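PDB 4P25: major capsid protein from Norovirus Hu/GI.7/TCH-060/USA/2003, which forms part of the viral capsid, its protruding domain binding Lewis Y histo-blood group antigen and thereby probably mediating attachment to host glycans. Local coordinates for residues I13-L18 / G284-S289; Q41-R46 / W174-Y179; G240-L245 / E258-P263. All coordinates share one frame; numbering follows the deposited sequence.

Contact 1 of 3, residues I13-L18 / G284-S289; sequences IPLNNL and GVFVFS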
# COMPACT_ATOMS: atom_id res chain seq x y z
N ILE A 13 11.08 3.71 10.08
CA ILE A 13 9.67 4.06 10.07
C ILE A 13 9.03 3.40 11.29
O ILE A 13 9.27 2.22 11.54
CB ILE A 13 8.96 3.49 8.82
CG1 ILE A 13 9.55 4.10 7.54
CG2 ILE A 13 7.47 3.75 8.88
CD1 ILE A 13 9.04 3.46 6.26
N PRO A 14 8.24 4.15 12.07
CA PRO A 14 7.61 3.53 13.25
C PRO A 14 6.66 2.41 12.84
O PRO A 14 6.07 2.47 11.76
CB PRO A 14 6.83 4.69 13.88
CG PRO A 14 7.43 5.93 13.32
CD PRO A 14 7.88 5.57 11.93
N LEU A 15 6.53 1.41 13.71
CA LEU A 15 5.77 0.21 13.39
C LEU A 15 4.34 0.49 12.96
O LEU A 15 3.83 -0.16 12.03
CB LEU A 15 5.80 -0.76 14.57
CG LEU A 15 5.23 -2.16 14.32
CD1 LEU A 15 5.83 -2.77 13.06
CD2 LEU A 15 5.49 -3.05 15.51
N ASN A 16 3.69 1.46 13.60
CA ASN A 16 2.31 1.78 13.24
C ASN A 16 2.15 2.54 11.92
O ASN A 16 1.03 2.78 11.47
CB ASN A 16 1.55 2.47 14.39
CG ASN A 16 2.21 3.74 14.87
OD1 ASN A 16 3.24 4.16 14.34
ND2 ASN A 16 1.62 4.37 15.88
N ASN A 17 3.28 2.90 11.30
CA ASN A 17 3.30 3.43 9.94
C ASN A 17 3.76 2.38 8.91
O ASN A 17 4.06 2.72 7.76
CB ASN A 17 4.19 4.68 9.82
CG ASN A 17 3.48 5.96 10.20
OD1 ASN A 17 2.25 6.04 10.18
ND2 ASN A 17 4.25 6.99 10.53
N LEU A 18 3.80 1.12 9.32
CA LEU A 18 4.17 0.03 8.42
C LEU A 18 2.96 -0.79 8.01
O LEU A 18 2.05 -1.01 8.82
CB LEU A 18 5.22 -0.88 9.07
CG LEU A 18 6.57 -0.21 9.31
CD1 LEU A 18 7.54 -1.17 9.99
CD2 LEU A 18 7.13 0.29 7.99
N GLY A 284 7.27 2.21 17.94
CA GLY A 284 8.72 2.14 17.95
C GLY A 284 9.31 1.94 16.57
O GLY A 284 8.60 1.55 15.64
N VAL A 285 10.60 2.19 16.45
CA VAL A 285 11.31 2.04 15.18
C VAL A 285 12.38 0.96 15.31
O VAL A 285 13.19 0.98 16.24
CB VAL A 285 11.99 3.37 14.77
CG1 VAL A 285 12.79 3.19 13.48
CG2 VAL A 285 10.94 4.47 14.62
N PHE A 286 12.39 0.00 14.38
CA PHE A 286 13.47 -0.98 14.35
C PHE A 286 14.73 -0.36 13.77
O PHE A 286 14.69 0.34 12.75
CB PHE A 286 13.10 -2.22 13.55
CG PHE A 286 12.04 -3.07 14.19
CD1 PHE A 286 12.37 -4.01 15.17
CD2 PHE A 286 10.72 -2.95 13.82
CE1 PHE A 286 11.40 -4.79 15.76
CE2 PHE A 286 9.74 -3.74 14.40
CZ PHE A 286 10.08 -4.66 15.37
N VAL A 287 15.86 -0.63 14.41
CA VAL A 287 17.14 -0.11 13.97
C VAL A 287 18.17 -1.24 13.98
O VAL A 287 18.31 -1.94 14.98
CB VAL A 287 17.63 1.02 14.90
CG1 VAL A 287 18.98 1.57 14.44
CG2 VAL A 287 16.59 2.14 14.98
N PHE A 288 18.88 -1.42 12.87
CA PHE A 288 19.95 -2.40 12.81
C PHE A 288 21.07 -2.02 13.77
O PHE A 288 21.57 -0.90 13.75
CB PHE A 288 20.52 -2.52 11.39
CG PHE A 288 21.74 -3.40 11.29
CD1 PHE A 288 21.61 -4.77 11.08
CD2 PHE A 288 23.01 -2.87 11.40
CE1 PHE A 288 22.73 -5.58 10.99
CE2 PHE A 288 24.14 -3.67 11.31
CZ PHE A 288 24.00 -5.03 11.10
N SER A 289 21.48 -2.97 14.61
CA SER A 289 22.56 -2.72 15.55
C SER A 289 23.87 -3.39 15.15
O SER A 289 24.90 -2.73 15.03
CB SER A 289 22.16 -3.13 16.96
OG SER A 289 23.16 -2.76 17.89
O HOH W 1 11.00 0.02 11.82

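Contact 2 of 3, residues Q41-R46 / W174-Y179; sequences QFQNGR and WKIPSY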
# COMPACT_ATOMS: atom_id res chain seq x y z
N GLN A 41 3.61 -20.88 7.20
CA GLN A 41 4.16 -20.98 5.85
C GLN A 41 3.53 -19.93 4.94
O GLN A 41 3.14 -20.23 3.81
CB GLN A 41 3.94 -22.39 5.29
CG GLN A 41 4.87 -22.70 4.13
CD GLN A 41 4.61 -24.04 3.48
OE1 GLN A 41 3.77 -24.81 3.92
NE2 GLN A 41 5.36 -24.32 2.41
N PHE A 42 3.44 -18.71 5.44
CA PHE A 42 2.86 -17.60 4.68
C PHE A 42 3.56 -17.49 3.33
O PHE A 42 4.78 -17.71 3.24
CB PHE A 42 2.98 -16.29 5.46
CG PHE A 42 2.37 -16.33 6.84
CD1 PHE A 42 1.29 -17.16 7.12
CD2 PHE A 42 2.86 -15.52 7.85
CE1 PHE A 42 0.73 -17.20 8.39
CE2 PHE A 42 2.30 -15.55 9.13
CZ PHE A 42 1.23 -16.39 9.39
N GLN A 43 2.80 -17.16 2.29
CA GLN A 43 3.35 -17.02 0.94
C GLN A 43 3.58 -15.57 0.55
O GLN A 43 4.33 -15.28 -0.38
CB GLN A 43 2.45 -17.72 -0.08
CG GLN A 43 2.43 -19.22 0.11
CD GLN A 43 3.81 -19.82 0.01
OE1 GLN A 43 4.49 -19.65 -1.01
NE2 GLN A 43 4.24 -20.53 1.05
N ASN A 44 2.91 -14.67 1.26
CA ASN A 44 3.19 -13.24 1.14
C ASN A 44 3.98 -12.74 2.35
O ASN A 44 4.02 -13.40 3.39
CB ASN A 44 1.89 -12.46 0.94
CG ASN A 44 1.33 -12.63 -0.46
OD1 ASN A 44 2.09 -12.75 -1.43
ND2 ASN A 44 0.01 -12.66 -0.57
N GLY A 45 4.63 -11.59 2.19
CA GLY A 45 5.55 -11.08 3.20
C GLY A 45 6.83 -11.88 3.36
O GLY A 45 7.46 -11.85 4.42
N ARG A 46 7.22 -12.59 2.30
CA ARG A 46 8.39 -13.47 2.33
C ARG A 46 9.49 -12.94 1.43
O ARG A 46 9.30 -12.76 0.22
CB ARG A 46 8.00 -14.89 1.91
CG ARG A 46 6.85 -15.50 2.71
CD ARG A 46 7.23 -15.74 4.17
NE ARG A 46 8.42 -16.58 4.29
CZ ARG A 46 8.41 -17.91 4.36
NH1 ARG A 46 7.26 -18.58 4.32
NH2 ARG A 46 9.55 -18.58 4.45
N TRP A 174 -4.10 -17.83 10.05
CA TRP A 174 -2.72 -18.33 10.13
C TRP A 174 -2.45 -19.42 9.09
O TRP A 174 -1.31 -19.83 8.89
CB TRP A 174 -2.43 -18.82 11.54
CG TRP A 174 -2.50 -17.73 12.56
CD1 TRP A 174 -3.62 -17.08 13.00
CD2 TRP A 174 -1.40 -17.14 13.27
NE1 TRP A 174 -3.29 -16.13 13.93
CE2 TRP A 174 -1.94 -16.15 14.12
CE3 TRP A 174 -0.02 -17.36 13.28
CZ2 TRP A 174 -1.14 -15.38 14.96
CZ3 TRP A 174 0.77 -16.60 14.11
CH2 TRP A 174 0.21 -15.62 14.94
N LYS A 175 -3.51 -19.89 8.43
CA LYS A 175 -3.38 -20.90 7.38
C LYS A 175 -3.12 -20.27 6.01
O LYS A 175 -3.41 -19.10 5.79
CB LYS A 175 -4.66 -21.74 7.32
CG LYS A 175 -4.90 -22.57 8.57
CD LYS A 175 -6.15 -23.42 8.44
CE LYS A 175 -6.23 -24.44 9.56
NZ LYS A 175 -7.50 -25.21 9.49
N ILE A 176 -2.57 -21.06 5.10
CA ILE A 176 -2.42 -20.65 3.71
C ILE A 176 -3.27 -21.53 2.78
O ILE A 176 -3.73 -22.60 3.19
CB ILE A 176 -0.93 -20.70 3.23
CG1 ILE A 176 -0.36 -22.11 3.36
CG2 ILE A 176 -0.11 -19.65 3.96
CD1 ILE A 176 0.84 -22.36 2.46
N PRO A 177 -3.51 -21.07 1.54
CA PRO A 177 -4.32 -21.89 0.63
C PRO A 177 -3.57 -23.10 0.11
O PRO A 177 -2.35 -23.20 0.26
CB PRO A 177 -4.59 -20.93 -0.54
CG PRO A 177 -4.30 -19.56 -0.02
CD PRO A 177 -3.20 -19.75 0.96
N SER A 178 -4.32 -24.02 -0.50
CA SER A 178 -3.77 -25.01 -1.40
C SER A 178 -3.87 -24.39 -2.78
O SER A 178 -4.95 -24.02 -3.21
CB SER A 178 -4.59 -26.29 -1.35
OG SER A 178 -4.23 -27.16 -2.42
N TYR A 179 -2.75 -24.27 -3.48
CA TYR A 179 -2.73 -23.53 -4.75
C TYR A 179 -3.11 -24.42 -5.92
O TYR A 179 -3.26 -23.96 -7.06
CB TYR A 179 -1.39 -22.83 -4.95
CG TYR A 179 -1.20 -21.71 -3.95
CD1 TYR A 179 -1.53 -20.41 -4.26
CD2 TYR A 179 -0.72 -21.97 -2.67
CE1 TYR A 179 -1.37 -19.38 -3.34
CE2 TYR A 179 -0.56 -20.96 -1.74
CZ TYR A 179 -0.89 -19.66 -2.08
OH TYR A 179 -0.73 -18.64 -1.17
O HOH W 2 0.81 -21.03 7.46

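Contact 3 of 3, residues G240-L245 / E258-P263; sequences GEAALL and EFKLYP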
# COMPACT_ATOMS: atom_id res chain seq x y z
N GLY A 240 26.41 -12.01 8.55
CA GLY A 240 26.37 -12.75 9.79
C GLY A 240 25.19 -13.69 9.76
O GLY A 240 24.41 -13.69 8.81
N GLU A 241 25.05 -14.50 10.80
CA GLU A 241 24.01 -15.50 10.85
C GLU A 241 22.66 -14.92 11.24
O GLU A 241 21.62 -15.53 11.02
CB GLU A 241 24.41 -16.63 11.79
CG GLU A 241 25.60 -17.43 11.26
CD GLU A 241 26.12 -18.45 12.26
OE1 GLU A 241 26.02 -18.19 13.47
OE2 GLU A 241 26.62 -19.50 11.81
N ALA A 242 22.68 -13.72 11.81
CA ALA A 242 21.46 -12.99 12.15
C ALA A 242 21.79 -11.52 12.35
O ALA A 242 22.92 -11.17 12.70
CB ALA A 242 20.82 -13.57 13.41
N ALA A 243 20.80 -10.66 12.13
CA ALA A 243 20.96 -9.24 12.37
C ALA A 243 20.26 -8.87 13.67
O ALA A 243 19.05 -9.08 13.81
CB ALA A 243 20.41 -8.42 11.21
N LEU A 244 21.02 -8.33 14.61
CA LEU A 244 20.46 -7.86 15.86
C LEU A 244 19.83 -6.49 15.65
O LEU A 244 20.49 -5.56 15.19
CB LEU A 244 21.54 -7.78 16.95
CG LEU A 244 21.09 -7.25 18.31
CD1 LEU A 244 20.13 -8.22 18.99
CD2 LEU A 244 22.29 -6.96 19.20
N LEU A 245 18.54 -6.38 15.98
CA LEU A 245 17.83 -5.11 15.86
C LEU A 245 17.45 -4.60 17.23
O LEU A 245 17.21 -5.38 18.14
CB LEU A 245 16.54 -5.28 15.06
CG LEU A 245 16.57 -5.97 13.70
CD1 LEU A 245 15.17 -6.00 13.13
CD2 LEU A 245 17.54 -5.28 12.75
N GLU A 258 15.27 -6.04 22.21
CA GLU A 258 16.16 -6.67 21.23
C GLU A 258 15.42 -7.71 20.41
O GLU A 258 14.65 -8.50 20.95
CB GLU A 258 17.27 -7.44 21.94
CG GLU A 258 18.11 -6.67 22.91
CD GLU A 258 19.40 -7.40 23.20
OE1 GLU A 258 19.38 -8.61 23.50
OE2 GLU A 258 20.46 -6.75 23.11
N PHE A 259 15.72 -7.75 19.12
CA PHE A 259 15.11 -8.71 18.20
C PHE A 259 16.19 -9.27 17.27
O PHE A 259 17.19 -8.60 17.02
CB PHE A 259 14.01 -8.04 17.37
CG PHE A 259 12.83 -7.56 18.17
CD1 PHE A 259 12.90 -6.39 18.91
CD2 PHE A 259 11.64 -8.27 18.17
CE1 PHE A 259 11.82 -5.95 19.65
CE2 PHE A 259 10.55 -7.83 18.90
CZ PHE A 259 10.64 -6.67 19.65
N LYS A 260 15.99 -10.48 16.77
CA LYS A 260 16.89 -11.01 15.75
C LYS A 260 16.18 -11.16 14.41
O LYS A 260 15.09 -11.72 14.32
CB LYS A 260 17.55 -12.33 16.18
CG LYS A 260 18.70 -12.11 17.15
CD LYS A 260 19.01 -13.36 17.98
CE LYS A 260 19.75 -14.42 17.19
NZ LYS A 260 19.91 -15.67 17.99
N LEU A 261 16.82 -10.62 13.37
CA LEU A 261 16.33 -10.73 12.01
C LEU A 261 17.18 -11.74 11.26
O LEU A 261 18.39 -11.55 11.10
CB LEU A 261 16.39 -9.36 11.33
CG LEU A 261 16.13 -9.26 9.83
CD1 LEU A 261 14.71 -9.67 9.48
CD2 LEU A 261 16.42 -7.84 9.35
N TYR A 262 16.55 -12.83 10.83
CA TYR A 262 17.28 -13.94 10.21
C TYR A 262 17.34 -13.79 8.69
O TYR A 262 16.44 -13.21 8.09
CB TYR A 262 16.62 -15.27 10.59
CG TYR A 262 16.91 -15.69 12.02
CD1 TYR A 262 18.01 -16.48 12.30
CD2 TYR A 262 16.10 -15.29 13.07
CE1 TYR A 262 18.29 -16.88 13.59
CE2 TYR A 262 16.37 -15.68 14.37
CZ TYR A 262 17.47 -16.48 14.62
OH TYR A 262 17.77 -16.88 15.90
N PRO A 263 18.43 -14.30 8.08
CA PRO A 263 18.66 -14.15 6.64
C PRO A 263 17.51 -14.66 5.76
O PRO A 263 17.29 -14.10 4.68
CB PRO A 263 19.93 -14.98 6.41
CG PRO A 263 20.66 -14.88 7.72
CD PRO A 263 19.56 -14.96 8.75

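Contact 1 of 3, residues I13-L18 / G284-S289
Leu15 N donates to Gly284 O, the only direct hydrogen bond between residues 13-18 and 284-289. It measures 2.8 Å, with an N-H...O angle of 148°. The same oxygen receives a CA-H...O contact from Pro14 CA at 3.3 Å, so two neighbouring loop residues close in on one acceptor. A water continues the polar contact: it donates to Ile13 O at 2.8 Å and accepts from Phe286 N at 2.9 Å. It lies at the edge of the Phe286 ring, in the ring plane, so the bridge passes beside the ring and not over it.

These bonds fall where strand 285-292 begins. That strand pairs antiparallel with strand 242-248 in the curled sheet, consistent with the P1 subdomain of norovirus protruding domains. The N-terminal loop thus meets the start of a strand close to the C-terminus. A short 3-10 turn at Leu15-Asn16, closed by Asn17 N bonding to Pro14 O, carries the loop past it.

Side-chain packing accompanies these bonds. The Pro14 ring and Val285 lie side by side, pointing the same way, with Pro14 CG 4.0 Å from Val285 CG2. Val285 CG1 is trans to its own backbone nitrogen (chi1 177°) and packs as a methyl on the loop backbone, 3.8 Å from Ile13 N, while CG2 turns to the proline. Leu15 uses its CD1 methyl, which approaches the edge of the Phe286 ring near its plane, 4.2 Å from CE2. Met30 touches both Leu15 and Phe286. Beyond the turn, Asn17 OD1 accepts a hydrogen bond from Gln63 NE2 of the second subunit.

Contact 2 of 3, residues Q41-R46 / W174-Y179
Ile176 points its branched side chain at the backbone carbonyl of Gln41: its CG2 lies 3.3 Å and its CD1 3.4 Å from Gln41 O. With CG1 between the backbone nitrogen and the carbonyl carbon (chi1 59°), CG2 is set anti to the carbonyl carbon, and it also meets Phe42 CA at 3.7 Å. Beside it, the Phe42 ring meets the neighbouring segment with its edge: CE1 comes within 3.4 Å of Trp174 O, near the ring plane, and CZ is 4.2 Å from Trp174 CE3. A water joins the backbones here, accepting from Gln41 N and donating to Trp174 O, each at 2.8 Å. At the far end Gln43 lays its CG against the hydroxyl of Tyr179, 3.5 Å from OH.

The next shell fixes these groups. Gln43 is bent at chi2 and folds back so that NE2 donates to Gln41 O from 41° above the carbonyl plane; that oxygen thus has a polar partner as well as two methyl neighbours. Gln43 OE1 accepts from Ala190 N, and Gln41 NE2 donates to Ala190 O. Arg46 NH1 binds Phe42 O in the carbonyl plane while NH2 reaches Pro191 O. Asp103 takes the backbone N-H groups of Gln43 and Asn44, and Arg22 makes a cation-pi contact with the Phe42 ring.

Neither segment has regular secondary structure. Loop-on-loop packing of this kind, with Pro220 touching the side chains of both Phe42 and Trp174, is consistent with the junction where the P2 insertion returns to the P1 subdomain.

Contact 3 of 3, residues G240-L245 / E258-P263
A beta hairpin, strands 242-248 and 255-262, brings Ala243 opposite Leu261 and Leu245 opposite Phe259 as antiparallel hydrogen-bonded pairs. The first is closed by Ala243 N to Leu261 O (2.8 Å) and Leu261 N to Ala243 O (2.7 Å), the second by Leu245 N to Phe259 O (2.8 Å) and Phe259 N to Leu245 O (3.0 Å). Three of the four are nearly straight at hydrogen, while the last bends to 161°. Between them Leu244 and Lys260 form the non-hydrogen-bonded pair, and the axes of the two short strand segments run at 152°, antiparallel with the usual twist.

The hairpin sits inside the same curled sheet: strand 285-292 flanks 242-248, and strand 266-269 flanks 255-262. One face carries Ala243, Leu245, Phe259 and Leu261. There Ala243 CB lies 4.1 Å from Leu261 CB, and Leu245, crossing at a slant, sets its CD1 methyl 4.0 Å from Leu261 CB.

On the face of Leu244 and Lys260, Leu244 passes Glu258 at a slant, its CD1 methyl touching Glu258 CB. The lysine chain bends at chi3 (75°), brushing Ala242 with CE; its ammonium forms a salt bridge with Glu200, which also binds Tyr262 OH. Ala242 CB stands over one face of the Tyr262 ring, toward its rim, 4.2 Å from CE1. Beyond the Ala243-Leu261 pair, Pro263 CD packs closely on Glu241 O, 3.1 Å away.

Contact 1, through strand 285-292, and contact 3 reach the same antiparallel sheet, their centres 15 Å apart. Strand 285-292 of contact 1 runs beside strand 242-248 of contact 3, with a probable hydrogen bond from Ser289 N to Leu244 O (2.8 Å), Phe288 CE1 packed 3.7 Å from Ala243 CB, and the rings of Phe286 and Phe259 meeting edge-to-face. Contact 2 is separate: its centre is 24 Å from that of contact 1 and 23 Å from that of contact 3, with nearest atoms about 12 and 9 Å apart. None of the three supplies a residue to the glycan pocket, whose members include Trp161 on strand 154-163; segment 174-179 lies in the loop following that strand.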